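Local coordinates for fructose-bisphosphate aldolase (Thermus caldophilus, PDB 2FJK), which belongs to the class II aldolases, enzymes built on a TIM-barrel scaffold, and carries 1,3-dihydroxyacetonephosphate in its ligand pocket, at residues L152-P155 with E156-R159; I239-A242 with I243-G246; V288-V291 with V292-R295. All coordinates share one frame; numbering follows the deposited sequence.

Contact 1. Residues L152-P155 with E156-R159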
ATOM      1  N   LEU A 152      28.870  30.252  -9.122  1.00 51.49           N
ATOM      2  CA  LEU A 152      27.956  30.159 -10.255  1.00 47.64           C
ATOM      3  C   LEU A 152      28.401  29.196 -11.346  1.00 45.10           C
ATOM      4  O   LEU A 152      29.577  29.122 -11.700  1.00 43.83           O
ATOM      5  CB  LEU A 152      27.720  31.547 -10.856  1.00 47.21           C
ATOM      6  CG  LEU A 152      27.322  32.641  -9.857  1.00 47.33           C
ATOM      7  CD1 LEU A 152      27.005  33.917 -10.621  1.00 47.19           C
ATOM      8  CD2 LEU A 152      26.120  32.203  -9.032  1.00 45.19           C
ATOM      9  N   THR A 153      27.427  28.468 -11.881  1.00 42.61           N
ATOM     10  CA  THR A 153      27.645  27.478 -12.925  1.00 39.47           C
ATOM     11  C   THR A 153      28.298  28.021 -14.187  1.00 38.35           C
ATOM     12  O   THR A 153      27.912  29.072 -14.701  1.00 37.72           O
ATOM     13  CB  THR A 153      26.316  26.825 -13.344  1.00 38.86           C
ATOM     14  OG1 THR A 153      25.630  26.353 -12.178  1.00 39.18           O
ATOM     15  CG2 THR A 153      26.570  25.658 -14.290  1.00 38.52           C
ATOM     16  N   ASN A 154      29.286  27.286 -14.683  1.00 36.84           N
ATOM     17  CA  ASN A 154      29.990  27.642 -15.907  1.00 37.84           C
ATOM     18  C   ASN A 154      29.415  26.717 -16.985  1.00 37.72           C
ATOM     19  O   ASN A 154      29.531  25.493 -16.886  1.00 36.68           O
ATOM     20  CB  ASN A 154      31.489  27.390 -15.737  1.00 39.35           C
ATOM     21  CG  ASN A 154      32.262  27.540 -17.039  1.00 41.51           C
ATOM     22  OD1 ASN A 154      32.403  28.639 -17.577  1.00 43.22           O
ATOM     23  ND2 ASN A 154      32.766  26.426 -17.552  1.00 42.06           N
ATOM     24  N   PRO A 155      28.783  27.287 -18.022  1.00 38.47           N
ATOM     25  CA  PRO A 155      28.190  26.497 -19.106  1.00 39.64           C
ATOM     26  C   PRO A 155      29.017  25.322 -19.632  1.00 40.78           C
ATOM     27  O   PRO A 155      28.565  24.177 -19.575  1.00 42.05           O
ATOM     28  CB  PRO A 155      27.874  27.547 -20.179  1.00 39.56           C
ATOM     29  CG  PRO A 155      28.743  28.721 -19.819  1.00 39.38           C
ATOM     30  CD  PRO A 155      28.694  28.725 -18.326  1.00 39.68           C
ATOM     31  N   GLU A 156      30.215  25.590 -20.143  1.00 41.37           N
ATOM     32  CA  GLU A 156      31.059  24.517 -20.663  1.00 41.09           C
ATOM     33  C   GLU A 156      31.161  23.384 -19.660  1.00 40.27           C
ATOM     34  O   GLU A 156      31.037  22.214 -20.015  1.00 38.19           O
ATOM     35  CB  GLU A 156      32.464  25.031 -20.980  1.00 42.55           C
ATOM     36  CG  GLU A 156      32.636  25.552 -22.388  1.00 44.73           C
ATOM     37  CD  GLU A 156      31.661  26.654 -22.721  1.00 46.82           C
ATOM     38  OE1 GLU A 156      31.372  27.479 -21.823  1.00 47.66           O
ATOM     39  OE2 GLU A 156      31.195  26.703 -23.881  1.00 47.40           O
ATOM     40  N   GLU A 157      31.406  23.739 -18.405  1.00 41.04           N
ATOM     41  CA  GLU A 157      31.516  22.743 -17.347  1.00 42.47           C
ATOM     42  C   GLU A 157      30.208  21.978 -17.228  1.00 41.07           C
ATOM     43  O   GLU A 157      30.201  20.773 -16.990  1.00 40.63           O
ATOM     44  CB  GLU A 157      31.819  23.410 -16.005  1.00 45.07           C
ATOM     45  CG  GLU A 157      33.261  23.807 -15.802  1.00 49.24           C
ATOM     46  CD  GLU A 157      33.503  24.356 -14.410  1.00 52.44           C
ATOM     47  OE1 GLU A 157      33.060  23.708 -13.437  1.00 52.36           O
ATOM     48  OE2 GLU A 157      34.139  25.429 -14.291  1.00 55.09           O
ATOM     49  N   ALA A 158      29.103  22.697 -17.388  1.00 40.82           N
ATOM     50  CA  ALA A 158      27.779  22.103 -17.288  1.00 41.80           C
ATOM     51  C   ALA A 158      27.591  20.958 -18.282  1.00 41.40           C
ATOM     52  O   ALA A 158      27.212  19.851 -17.892  1.00 41.15           O
ATOM     53  CB  ALA A 158      26.709  23.175 -17.507  1.00 40.69           C
ATOM     54  N   ARG A 159      27.852  21.220 -19.560  1.00 41.19           N
ATOM     55  CA  ARG A 159      27.700  20.189 -20.583  1.00 40.73           C
ATOM     56  C   ARG A 159      28.540  18.968 -20.244  1.00 39.01           C
ATOM     57  O   ARG A 159      28.063  17.832 -20.298  1.00 39.65           O
ATOM     58  CB  ARG A 159      28.131  20.713 -21.952  1.00 43.90           C
ATOM     59  CG  ARG A 159      28.064  19.657 -23.050  1.00 47.84           C
ATOM     60  CD  ARG A 159      28.845  20.074 -24.283  1.00 52.13           C
ATOM     61  NE  ARG A 159      28.370  21.336 -24.843  1.00 55.24           N
ATOM     62  CZ  ARG A 159      28.822  21.865 -25.977  1.00 57.86           C
ATOM     63  NH1 ARG A 159      29.763  21.242 -26.677  1.00 57.95           N
ATOM     64  NH2 ARG A 159      28.333  23.019 -26.412  1.00 59.25           N
TER
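Pro155 and Glu156, neighbours in sequence, meet through their side chains at the start of helix 155-164. The glutamate folds back at CB-CG (chi2 57°), which brings its carboxylate OE1 to 3.5 Å from the ring CG of Pro155, a van der Waals contact between a charged group and a hydrocarbon ring. Asn154 is flanked by Glu157, whose side chain runs across it at about a right angle. Glu157 OE2 stands 3.6 Å from Asn154 CB, and the planes of the amide and the carboxylate are turned 47° apart. The backbone supplies the directional bonds. Asn154 O accepts from Ala158 N at 2.9 Å, and Pro155 O receives Arg159 N at 3.0 Å. Thr153 CG2 comes within 4.1 Å of Ala158 CB, while the hydroxyl of Thr153 is engaged by the backbone of Leu133 and Ala173. The ring of Pro155 and the chain of Glu156 turn to Ile197 and Leu200 of helix 191-200. Asn154 in the N-cap position, followed by a proline that has no N-H to lose in the first turn, is a classic helix N-terminus.

Contact 2. Residues I239-A242 with I243-G246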
ATOM      1  N   ILE A 239      11.914  35.069 -12.286  1.00 26.25           N
ATOM      2  CA  ILE A 239      11.457  33.687 -12.363  1.00 26.16           C
ATOM      3  C   ILE A 239      10.903  33.433 -13.776  1.00 25.12           C
ATOM      4  O   ILE A 239      11.168  32.397 -14.379  1.00 25.10           O
ATOM      5  CB  ILE A 239      10.352  33.402 -11.307  1.00 25.20           C
ATOM      6  CG1 ILE A 239      10.955  33.446  -9.900  1.00 25.32           C
ATOM      7  CG2 ILE A 239       9.692  32.037 -11.581  1.00 25.10           C
ATOM      8  CD1 ILE A 239      11.932  32.311  -9.597  1.00 24.49           C
ATOM      9  N   LYS A 240      10.152  34.389 -14.307  1.00 24.88           N
ATOM     10  CA  LYS A 240       9.571  34.235 -15.639  1.00 28.07           C
ATOM     11  C   LYS A 240      10.616  34.116 -16.748  1.00 27.23           C
ATOM     12  O   LYS A 240      10.551  33.219 -17.587  1.00 26.13           O
ATOM     13  CB  LYS A 240       8.635  35.409 -15.949  1.00 28.90           C
ATOM     14  CG  LYS A 240       7.308  35.358 -15.219  1.00 31.33           C
ATOM     15  CD  LYS A 240       6.488  36.597 -15.535  1.00 34.45           C
ATOM     16  CE  LYS A 240       5.139  36.559 -14.841  1.00 37.48           C
ATOM     17  NZ  LYS A 240       4.356  37.799 -15.110  1.00 39.90           N
ATOM     18  N   LYS A 241      11.573  35.034 -16.755  1.00 29.23           N
ATOM     19  CA  LYS A 241      12.622  35.024 -17.766  1.00 30.42           C
ATOM     20  C   LYS A 241      13.420  33.735 -17.642  1.00 31.02           C
ATOM     21  O   LYS A 241      13.661  33.043 -18.634  1.00 32.37           O
ATOM     22  CB  LYS A 241      13.540  36.229 -17.573  1.00 30.97           C
ATOM     23  CG  LYS A 241      14.551  36.453 -18.689  1.00 31.26           C
ATOM     24  CD  LYS A 241      15.297  37.756 -18.443  1.00 32.75           C
ATOM     25  CE  LYS A 241      16.242  38.103 -19.585  1.00 33.27           C
ATOM     26  NZ  LYS A 241      16.880  39.435 -19.373  1.00 32.86           N
ATOM     27  N   ALA A 242      13.822  33.409 -16.418  1.00 29.88           N
ATOM     28  CA  ALA A 242      14.594  32.195 -16.180  1.00 30.86           C
ATOM     29  C   ALA A 242      13.849  30.990 -16.741  1.00 30.23           C
ATOM     30  O   ALA A 242      14.453  30.101 -17.347  1.00 30.42           O
ATOM     31  CB  ALA A 242      14.851  32.012 -14.684  1.00 30.27           C
ATOM     32  N   ILE A 243      12.533  30.966 -16.544  1.00 30.65           N
ATOM     33  CA  ILE A 243      11.721  29.864 -17.054  1.00 31.31           C
ATOM     34  C   ILE A 243      11.682  29.902 -18.576  1.00 32.09           C
ATOM     35  O   ILE A 243      11.758  28.865 -19.232  1.00 32.80           O
ATOM     36  CB  ILE A 243      10.279  29.924 -16.521  1.00 30.08           C
ATOM     37  CG1 ILE A 243      10.275  29.672 -15.010  1.00 29.53           C
ATOM     38  CG2 ILE A 243       9.423  28.882 -17.233  1.00 30.28           C
ATOM     39  CD1 ILE A 243       8.920  29.867 -14.360  1.00 28.05           C
ATOM     40  N   SER A 244      11.563  31.103 -19.132  1.00 32.42           N
ATOM     41  CA  SER A 244      11.530  31.262 -20.582  1.00 33.07           C
ATOM     42  C   SER A 244      12.895  30.904 -21.138  1.00 33.21           C
ATOM     43  O   SER A 244      13.040  30.657 -22.335  1.00 35.66           O
ATOM     44  CB  SER A 244      11.223  32.708 -20.968  1.00 33.93           C
ATOM     45  OG  SER A 244      12.378  33.520 -20.802  1.00 34.23           O
ATOM     46  N   LEU A 245      13.900  30.879 -20.271  1.00 31.77           N
ATOM     47  CA  LEU A 245      15.250  30.569 -20.712  1.00 29.83           C
ATOM     48  C   LEU A 245      15.692  29.123 -20.565  1.00 29.78           C
ATOM     49  O   LEU A 245      16.802  28.791 -20.958  1.00 28.78           O
ATOM     50  CB  LEU A 245      16.256  31.471 -20.003  1.00 30.29           C
ATOM     51  CG  LEU A 245      16.259  32.928 -20.464  1.00 30.53           C
ATOM     52  CD1 LEU A 245      17.297  33.710 -19.675  1.00 30.69           C
ATOM     53  CD2 LEU A 245      16.568  32.986 -21.957  1.00 30.24           C
ATOM     54  N   GLY A 246      14.847  28.262 -19.998  1.00 29.79           N
ATOM     55  CA  GLY A 246      15.239  26.864 -19.853  1.00 26.72           C
ATOM     56  C   GLY A 246      15.053  26.239 -18.477  1.00 25.21           C
ATOM     57  O   GLY A 246      15.283  25.043 -18.301  1.00 23.57           O
TER
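The flat peptide carbonyl of Lys241 receives the hydroxyl of Ser244: OG comes in within the carbonyl plane, on a lone pair, donating to Lys241 O at 2.6 Å with a C=O...donor angle of 119°. The hydroxyl can reach back because its chi1 of 77° tucks OG between the backbone N and the carbonyl carbon of its own residue. Leu245 N adds a weak, bent bond to the same Lys241 O, and a second weak one to Ala242 O at 3.1 Å. The helix is ending here: Gly246 adopts a positive phi of 131°, and its N bonds to Ile243 O at 3.2 Å, one of the bonds back into the last turn of a Schellman motif that closes helix 236-244. One turn earlier, Ile243 N still makes a regular helical bond to Ile239 O at 2.9 Å. Along the buried flank Ile239 CG2 touches Ile243 CD1 at 3.6 Å, and both side chains also pack on Ile250 of strand 247-252 and on Phe299. On another flank Lys241 and Leu245 run alongside each other in a common direction, with Lys241 CG 4.0 Å from Leu245 CD1; Leu245 also leans on His191 and Leu194 of helix 191-200.

Contact 3. Residues V288-V291 with V292-R295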
ATOM      1  N   VAL A 288      -1.055  27.669   2.785  1.00 19.54           N
ATOM      2  CA  VAL A 288       0.011  27.056   2.005  1.00 18.98           C
ATOM      3  C   VAL A 288      -0.519  26.687   0.631  1.00 18.96           C
ATOM      4  O   VAL A 288       0.152  26.879  -0.385  1.00 18.34           O
ATOM      5  CB  VAL A 288       0.559  25.784   2.680  1.00 17.92           C
ATOM      6  CG1 VAL A 288       1.451  25.026   1.700  1.00 17.33           C
ATOM      7  CG2 VAL A 288       1.360  26.160   3.930  1.00 17.89           C
ATOM      8  N   LYS A 289      -1.730  26.145   0.612  1.00 19.69           N
ATOM      9  CA  LYS A 289      -2.367  25.741  -0.634  1.00 22.29           C
ATOM     10  C   LYS A 289      -2.487  26.944  -1.563  1.00 21.50           C
ATOM     11  O   LYS A 289      -2.206  26.844  -2.758  1.00 21.33           O
ATOM     12  CB  LYS A 289      -3.753  25.167  -0.343  1.00 22.53           C
ATOM     13  CG  LYS A 289      -4.535  24.720  -1.547  1.00 20.98           C
ATOM     14  CD  LYS A 289      -5.879  24.163  -1.087  1.00 25.32           C
ATOM     15  CE  LYS A 289      -6.831  23.931  -2.251  1.00 25.05           C
ATOM     16  NZ  LYS A 289      -8.083  23.283  -1.771  1.00 29.06           N
ATOM     17  N   GLU A 290      -2.896  28.081  -1.008  1.00 21.98           N
ATOM     18  CA  GLU A 290      -3.049  29.290  -1.811  1.00 23.49           C
ATOM     19  C   GLU A 290      -1.703  29.752  -2.350  1.00 23.62           C
ATOM     20  O   GLU A 290      -1.612  30.247  -3.476  1.00 22.63           O
ATOM     21  CB  GLU A 290      -3.706  30.403  -0.992  1.00 21.03           C
ATOM     22  CG  GLU A 290      -5.158  30.097  -0.612  1.00 26.08           C
ATOM     23  CD  GLU A 290      -6.003  29.698  -1.815  1.00 29.27           C
ATOM     24  OE1 GLU A 290      -6.120  30.501  -2.763  1.00 30.86           O
ATOM     25  OE2 GLU A 290      -6.548  28.573  -1.817  1.00 33.96           O
ATOM     26  N   VAL A 291      -0.656  29.584  -1.548  1.00 23.16           N
ATOM     27  CA  VAL A 291       0.677  29.981  -1.977  1.00 23.11           C
ATOM     28  C   VAL A 291       1.079  29.109  -3.149  1.00 21.70           C
ATOM     29  O   VAL A 291       1.553  29.606  -4.176  1.00 20.91           O
ATOM     30  CB  VAL A 291       1.730  29.809  -0.850  1.00 22.06           C
ATOM     31  CG1 VAL A 291       3.145  29.906  -1.438  1.00 21.49           C
ATOM     32  CG2 VAL A 291       1.526  30.878   0.211  1.00 21.68           C
ATOM     33  N   VAL A 292       0.881  27.804  -2.999  1.00 21.11           N
ATOM     34  CA  VAL A 292       1.244  26.877  -4.060  1.00 22.69           C
ATOM     35  C   VAL A 292       0.527  27.227  -5.366  1.00 24.53           C
ATOM     36  O   VAL A 292       1.143  27.239  -6.434  1.00 26.06           O
ATOM     37  CB  VAL A 292       0.914  25.422  -3.681  1.00 22.54           C
ATOM     38  CG1 VAL A 292       1.230  24.492  -4.866  1.00 19.97           C
ATOM     39  CG2 VAL A 292       1.723  25.010  -2.446  1.00 21.66           C
ATOM     40  N   LYS A 293      -0.767  27.511  -5.270  1.00 23.75           N
ATOM     41  CA  LYS A 293      -1.562  27.861  -6.443  1.00 25.57           C
ATOM     42  C   LYS A 293      -0.972  29.049  -7.182  1.00 25.32           C
ATOM     43  O   LYS A 293      -0.669  28.945  -8.370  1.00 25.75           O
ATOM     44  CB  LYS A 293      -3.017  28.145  -6.038  1.00 24.18           C
ATOM     45  CG  LYS A 293      -3.820  26.880  -5.767  1.00 26.03           C
ATOM     46  CD  LYS A 293      -5.151  27.161  -5.096  1.00 27.64           C
ATOM     47  CE  LYS A 293      -6.041  28.073  -5.926  1.00 31.83           C
ATOM     48  NZ  LYS A 293      -7.268  28.466  -5.173  1.00 34.71           N
ATOM     49  N   SER A 294      -0.787  30.169  -6.489  1.00 25.14           N
ATOM     50  CA  SER A 294      -0.223  31.347  -7.148  1.00 27.04           C
ATOM     51  C   SER A 294       1.149  31.005  -7.738  1.00 27.80           C
ATOM     52  O   SER A 294       1.519  31.483  -8.816  1.00 26.96           O
ATOM     53  CB  SER A 294      -0.125  32.527  -6.171  1.00 24.96           C
ATOM     54  OG  SER A 294       0.702  32.246  -5.060  1.00 30.28           O
ATOM     55  N   ARG A 295       1.883  30.151  -7.034  1.00 28.53           N
ATOM     56  CA  ARG A 295       3.201  29.711  -7.478  1.00 27.85           C
ATOM     57  C   ARG A 295       3.059  29.037  -8.843  1.00 28.46           C
ATOM     58  O   ARG A 295       3.840  29.288  -9.766  1.00 27.03           O
ATOM     59  CB  ARG A 295       3.762  28.711  -6.470  1.00 30.47           C
ATOM     60  CG  ARG A 295       5.252  28.696  -6.373  1.00 31.73           C
ATOM     61  CD  ARG A 295       5.771  30.062  -5.976  1.00 31.28           C
ATOM     62  NE  ARG A 295       7.215  30.021  -5.846  1.00 33.23           N
ATOM     63  CZ  ARG A 295       8.008  31.074  -5.966  1.00 33.14           C
ATOM     64  NH1 ARG A 295       7.506  32.276  -6.224  1.00 31.61           N
ATOM     65  NH2 ARG A 295       9.311  30.914  -5.838  1.00 34.92           N
TER
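Val291 O is gripped twice, by the backbone N of Arg295 and by the hydroxyl of Ser294. Ser294 OG donates to Val291 O at 2.9 Å, coming in at a C=O...donor angle of 120° and tilted 28° from the carbonyl plane. Arg295 N reaches the same Val291 O, also at 2.9 Å, as the regular helical donor from four residues on. The serine thus lays its hydroxyl back on the preceding turn, a common way for a helix to accommodate this side chain at an exposed position. A second pairing spans three residues: Glu290 and Lys293 run side by side, and Lys293 NZ sits 3.4 Å from both Glu290 OE1 and Glu290 OE2. This is a salt bridge with two long, weak hydrogen bonds; both chains are bent, the glutamate at chi2 and the lysine at CG-CD (chi3 59°), which brings the charged ends together. Glu286 lies close to the carboxylate of Glu290, so its negative charge may raise the glutamate's proton affinity, which the lysine would offset. On the buried side Val288 CG1 meets Val292 CG2 at 4.2 Å, a van der Waals contact. Lys289 reaches toward helix 27-38, with salt bridges to Glu35 and Glu39, whereas Arg295 heads for the ligand pocket, where its NE bonds to Thr252. The valines settle helix 277-299 between two others, Val288 and Val292 touching Ala32 and Ala36 of helix 27-38 respectively, Val291 and Val292 touching Leu256 of helix 254-270, with Val292 also reaching Phe22 of strand 19-23.

In the fold
All three are partly buried and lie at or within a helix: contact 1 at a beginning, contact 3 in a middle, contact 2 at an end. Each joins a buried side (Thr153, Pro155 and Ala158; Ile239, Ala242 and Ile243; Val288, Val292 and Arg295) to an exposed one (Glu156 and Arg159; Lys240, Lys241 and Ser244; Ser294). Contacts 1 and 2 share helix 191-200 as neighbour, while contact 2 packs on the C-terminal end of helix 277-299, which carries contact 3, nearest atoms about 5 Å apart. Contact 1 rests on the first backbone bonds of a helix, contact 2 joins isoleucine packing to a serine hydroxyl, and contact 3, nearest the bound 1,3-dihydroxyacetonephosphate, adds an ion pair.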